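Local coordinates for protein probable sugar kinase (Clostridium perfringens, PDB 3KZH) that is probably a sugar kinase of the pfkB (ribokinase) family, transferring phosphate to a carbohydrate, at residues H36-F41 with H290-H295; M281-I286 with P296-D301. All blocks are in the same frame, centred on the assembly; numbering follows the deposited sequence.

Contact 1. Residues H36-F41 with H290-H295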
# COMPACT_ATOMS: atom_id res chain seq x y z
N HIS A 36 3.61 10.00 10.76
CA HIS A 36 4.26 9.54 9.54
C HIS A 36 3.99 8.06 9.30
O HIS A 36 4.26 7.23 10.17
CB HIS A 36 5.77 9.82 9.61
CG HIS A 36 6.50 9.49 8.34
ND1 HIS A 36 6.08 9.92 7.10
CD2 HIS A 36 7.61 8.74 8.13
CE1 HIS A 36 6.90 9.46 6.18
NE2 HIS A 36 7.84 8.75 6.77
N VAL A 37 3.48 7.76 8.11
CA VAL A 37 3.18 6.39 7.70
C VAL A 37 4.33 5.81 6.88
O VAL A 37 4.79 6.41 5.90
CB VAL A 37 1.87 6.32 6.90
CG1 VAL A 37 1.54 4.86 6.51
CG2 VAL A 37 0.75 6.90 7.70
N LYS A 38 4.77 4.62 7.29
CA LYS A 38 5.86 3.91 6.63
C LYS A 38 5.34 2.54 6.18
O LYS A 38 4.75 1.80 6.97
CB LYS A 38 7.03 3.74 7.62
CG LYS A 38 8.44 3.81 7.02
CD LYS A 38 8.91 2.49 6.43
CE LYS A 38 10.12 2.68 5.52
NZ LYS A 38 10.39 1.49 4.66
N ILE A 39 5.50 2.26 4.89
CA ILE A 39 5.08 0.98 4.31
C ILE A 39 6.34 0.21 3.91
O ILE A 39 7.20 0.73 3.20
CB ILE A 39 4.16 1.14 3.06
CG1 ILE A 39 2.99 2.10 3.34
CG2 ILE A 39 3.56 -0.20 2.66
CD1 ILE A 39 3.29 3.56 3.01
N SER A 40 6.46 -1.02 4.40
CA SER A 40 7.61 -1.87 4.08
C SER A 40 7.21 -3.32 3.88
O SER A 40 6.21 -3.78 4.43
CB SER A 40 8.69 -1.76 5.16
OG SER A 40 8.21 -2.19 6.42
N PHE A 41 8.00 -4.04 3.09
CA PHE A 41 7.77 -5.45 2.82
C PHE A 41 8.63 -6.33 3.72
O PHE A 41 9.83 -6.12 3.86
CB PHE A 41 8.05 -5.76 1.35
CG PHE A 41 7.23 -4.96 0.38
CD1 PHE A 41 5.83 -4.86 0.52
CD2 PHE A 41 7.86 -4.33 -0.71
CE1 PHE A 41 5.06 -4.13 -0.42
CE2 PHE A 41 7.09 -3.60 -1.65
CZ PHE A 41 5.69 -3.51 -1.51
N HIS A 290 22.95 -1.10 7.76
CA HIS A 290 21.85 -0.23 7.35
C HIS A 290 20.70 -0.39 8.35
O HIS A 290 20.55 -1.45 8.96
CB HIS A 290 21.37 -0.60 5.94
CG HIS A 290 20.66 0.51 5.22
ND1 HIS A 290 19.32 0.77 5.39
CD2 HIS A 290 21.12 1.43 4.34
CE1 HIS A 290 18.98 1.82 4.66
NE2 HIS A 290 20.06 2.23 4.01
N GLU A 291 19.91 0.68 8.52
CA GLU A 291 18.77 0.69 9.43
C GLU A 291 17.61 -0.17 8.92
O GLU A 291 16.84 -0.72 9.72
CB GLU A 291 18.27 2.12 9.67
CG GLU A 291 19.09 2.95 10.66
CD GLU A 291 18.95 2.50 12.12
OE1 GLU A 291 17.85 2.04 12.53
OE2 GLU A 291 19.95 2.62 12.87
N GLU A 292 17.49 -0.27 7.60
CA GLU A 292 16.45 -1.07 6.98
C GLU A 292 16.87 -2.53 6.87
O GLU A 292 18.06 -2.86 6.89
CB GLU A 292 16.08 -0.50 5.60
CG GLU A 292 15.48 0.91 5.61
CD GLU A 292 14.18 1.04 6.39
OE1 GLU A 292 13.23 0.26 6.13
OE2 GLU A 292 14.10 1.91 7.28
N THR A 293 15.86 -3.40 6.74
CA THR A 293 16.03 -4.85 6.63
C THR A 293 16.75 -5.30 5.36
O THR A 293 17.27 -6.41 5.32
CB THR A 293 14.67 -5.57 6.73
OG1 THR A 293 13.72 -4.94 5.86
CG2 THR A 293 14.14 -5.51 8.16
N ILE A 294 16.71 -4.47 4.32
CA ILE A 294 17.39 -4.73 3.03
C ILE A 294 18.04 -3.42 2.60
O ILE A 294 17.39 -2.37 2.62
CB ILE A 294 16.39 -5.22 1.90
CG1 ILE A 294 15.95 -6.67 2.16
CG2 ILE A 294 17.05 -5.21 0.51
CD1 ILE A 294 14.48 -6.89 2.04
N HIS A 295 19.32 -3.48 2.22
CA HIS A 295 20.05 -2.30 1.76
C HIS A 295 19.56 -1.99 0.34
O HIS A 295 19.66 -2.84 -0.55
CB HIS A 295 21.56 -2.53 1.76
CG HIS A 295 22.38 -1.27 1.71
ND1 HIS A 295 22.18 -0.29 0.75
CD2 HIS A 295 23.37 -0.82 2.50
CE1 HIS A 295 23.02 0.70 0.96
NE2 HIS A 295 23.76 0.41 2.02
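Lys38 NZ and Glu292 OE1 form a weak salt bridge, 3.4 Å long, between the small sheet of this ribokinase-type fold and the loop that follows helix 273-288. Strand 32-42 is, within its own chain, an outermost strand of that four-stranded sheet, which in ribokinase relatives serves as a lid; here it also meets the second subunit, whose Asp115 accepts a hydrogen bond from Val37 N. Long, flexible, charged residues suit such a place, because they can span two separate parts at the surface with little burial.

The two side chains run past one another in opposite directions, each bent at its second torsion (chi2 -83° in Lys38), and meet through one carboxylate oxygen. Lys38 CE follows at 4.0 Å from the same Glu292 OE1; the rest of the lysine chain lies farther off.

Within the loop the histidines make local contacts of their own. Glu292 N gives its hydrogen to His290 ND1 at 3.1 Å, fairly straight at 162° and close to the imidazole plane, which ties the backbone that carries the glutamate to a ring two residues earlier. That ring lies against His295: His290 CD2 sits 3.6 Å above the centre of the His295 ring.

Contact 2. Residues M281-I286 with P296-D301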
# COMPACT_ATOMS: atom_id res chain seq x y z
N MSE A 281 28.60 -13.66 4.08
CA MSE A 281 28.87 -12.85 5.26
C MSE A 281 28.95 -11.38 4.88
O MSE A 281 28.50 -10.53 5.65
CB MSE A 281 30.15 -13.30 5.93
CG MSE A 281 30.06 -13.30 7.45
SE MSE A 281 31.65 -13.98 8.29
CE MSE A 281 32.09 -15.33 7.07
N THR A 282 29.49 -11.10 3.69
CA THR A 282 29.59 -9.73 3.14
C THR A 282 28.17 -9.16 2.96
O THR A 282 27.93 -8.00 3.26
CB THR A 282 30.38 -9.69 1.80
OG1 THR A 282 31.74 -10.09 2.04
CG2 THR A 282 30.38 -8.30 1.18
N MSE A 283 27.25 -10.02 2.51
CA MSE A 283 25.83 -9.69 2.30
C MSE A 283 25.16 -9.42 3.65
O MSE A 283 24.33 -8.50 3.77
CB MSE A 283 25.08 -10.84 1.61
CG MSE A 283 25.48 -11.04 0.18
SE MSE A 283 24.26 -12.18 -0.81
CE MSE A 283 22.64 -11.22 -0.37
N SER A 284 25.52 -10.22 4.65
CA SER A 284 24.99 -10.07 6.00
C SER A 284 25.53 -8.78 6.61
O SER A 284 24.77 -8.05 7.23
CB SER A 284 25.35 -11.28 6.86
OG SER A 284 24.75 -11.19 8.14
N ASN A 285 26.80 -8.47 6.35
CA ASN A 285 27.47 -7.27 6.85
C ASN A 285 26.88 -5.98 6.27
O ASN A 285 26.79 -4.99 6.99
CB ASN A 285 28.99 -7.28 6.57
CG ASN A 285 29.75 -8.30 7.41
OD1 ASN A 285 29.33 -8.70 8.50
ND2 ASN A 285 30.91 -8.71 6.89
N ILE A 286 26.50 -6.00 4.99
CA ILE A 286 25.90 -4.85 4.30
C ILE A 286 24.52 -4.54 4.88
O ILE A 286 24.19 -3.37 5.13
CB ILE A 286 25.78 -5.09 2.76
CG1 ILE A 286 27.17 -5.21 2.13
CG2 ILE A 286 25.08 -3.93 2.08
CD1 ILE A 286 27.17 -5.65 0.68
N PRO A 296 19.03 -0.76 0.11
CA PRO A 296 18.51 -0.31 -1.19
C PRO A 296 19.47 -0.41 -2.37
O PRO A 296 19.03 -0.62 -3.50
CB PRO A 296 18.15 1.15 -0.92
CG PRO A 296 17.78 1.15 0.51
CD PRO A 296 18.87 0.32 1.11
N ASP A 297 20.76 -0.28 -2.10
CA ASP A 297 21.76 -0.32 -3.17
C ASP A 297 22.40 -1.66 -3.42
O ASP A 297 23.18 -1.79 -4.36
CB ASP A 297 22.86 0.72 -2.93
CG ASP A 297 22.33 2.14 -2.86
OD1 ASP A 297 21.27 2.43 -3.48
OD2 ASP A 297 22.96 2.96 -2.17
N MSE A 298 22.06 -2.65 -2.60
CA MSE A 298 22.65 -3.98 -2.75
C MSE A 298 22.36 -4.70 -4.05
O MSE A 298 21.21 -4.81 -4.51
CB MSE A 298 22.34 -4.88 -1.56
CG MSE A 298 23.59 -5.59 -1.05
SE MSE A 298 23.28 -7.41 -0.66
CE MSE A 298 22.74 -7.17 1.17
N ALA A 299 23.47 -5.09 -4.67
CA ALA A 299 23.54 -5.79 -5.93
C ALA A 299 24.84 -6.58 -5.90
O ALA A 299 25.63 -6.43 -4.97
CB ALA A 299 23.56 -4.78 -7.08
N LEU A 300 25.07 -7.39 -6.94
CA LEU A 300 26.28 -8.20 -7.08
C LEU A 300 27.54 -7.35 -6.98
O LEU A 300 28.42 -7.65 -6.17
CB LEU A 300 26.25 -9.00 -8.40
CG LEU A 300 27.45 -9.90 -8.76
CD1 LEU A 300 27.65 -10.96 -7.71
CD2 LEU A 300 27.28 -10.54 -10.12
N ASP A 301 27.58 -6.24 -7.72
CA ASP A 301 28.73 -5.33 -7.72
C ASP A 301 29.12 -4.75 -6.34
O ASP A 301 30.30 -4.75 -6.01
CB ASP A 301 28.58 -4.20 -8.77
CG ASP A 301 27.20 -3.54 -8.75
OD1 ASP A 301 26.55 -3.47 -7.69
OD2 ASP A 301 26.75 -3.07 -9.82
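No ring or amide stands between Met298 and its two partners, Met283 and Ile286; the one flat group touched is the peptide carbonyl of Met283, whose O lies 3.3 Å from Met298 CE. The setting is the loop joining helices 273-288 and 300-308 in the large alpha/beta domain of the ribokinase fold: Met298, in the turn just before helix 300-308, reaches back to helix 273-288. Met283 and Met298 are both selenomethionine in this crystal.

A thin, unbranched, pliable chain suits this place. Met298 bends at both chi2 and chi3 (chi3 -89°), which turns its methyl in toward the helix backbone while its middle rests on isoleucine. Its CG lies 3.8 Å from Ile286 CG2 and 4.0 Å from Ile286 CD1, so both ends of the branched side chain meet the same methylene. Its CE is also 4.0 Å from Ile286 CB. Met283 comes in nearly at right angles, its own chi3 bend bringing CE to 3.9 Å from Met298 SE.

Val303 of helix 300-308 touches both Met283 and Met298, enclosing the cluster further. The carbonyl O of Met283 also accepts a hydrogen bond from Thr287 OG1, while Met298 O is bound by Arg54 NH1. With no hydrogen bond across the two segments, cohesion here comes from dispersion between the polarisable selenium of Met298 (sulfur in ordinary methionine) and the methyl of Met283, from that between Met298 and Ile286 carbons, and from their removal from water.

How the contacts relate
Three of the four segments, 281-286, 290-295 and 296-301, follow one another along the chain, whereas strand segment 36-41 is distant in sequence; the centres of contacts 1 and 2 are 16 Å apart. They touch directly: His295 CD2 is 3.6 Å from Ile286 CG2, and His290 NE2 is 3.7 Å from Pro296 CD. The charged contact 1, at the surface, reaches to strand 32-42 of the small sheet, the probable lid, whereas the buried, apolar contact 2 packs the chain after that loop against helix 273-288. Arg54 joins the two regions, touching Ile294 and hydrogen-bonding Pro296 O. Met283 has its side chain about 12 Å from the bound beta-D-glucopyranose and packs on Ala261 of helix 255-268, which contains the pocket residue Gly256.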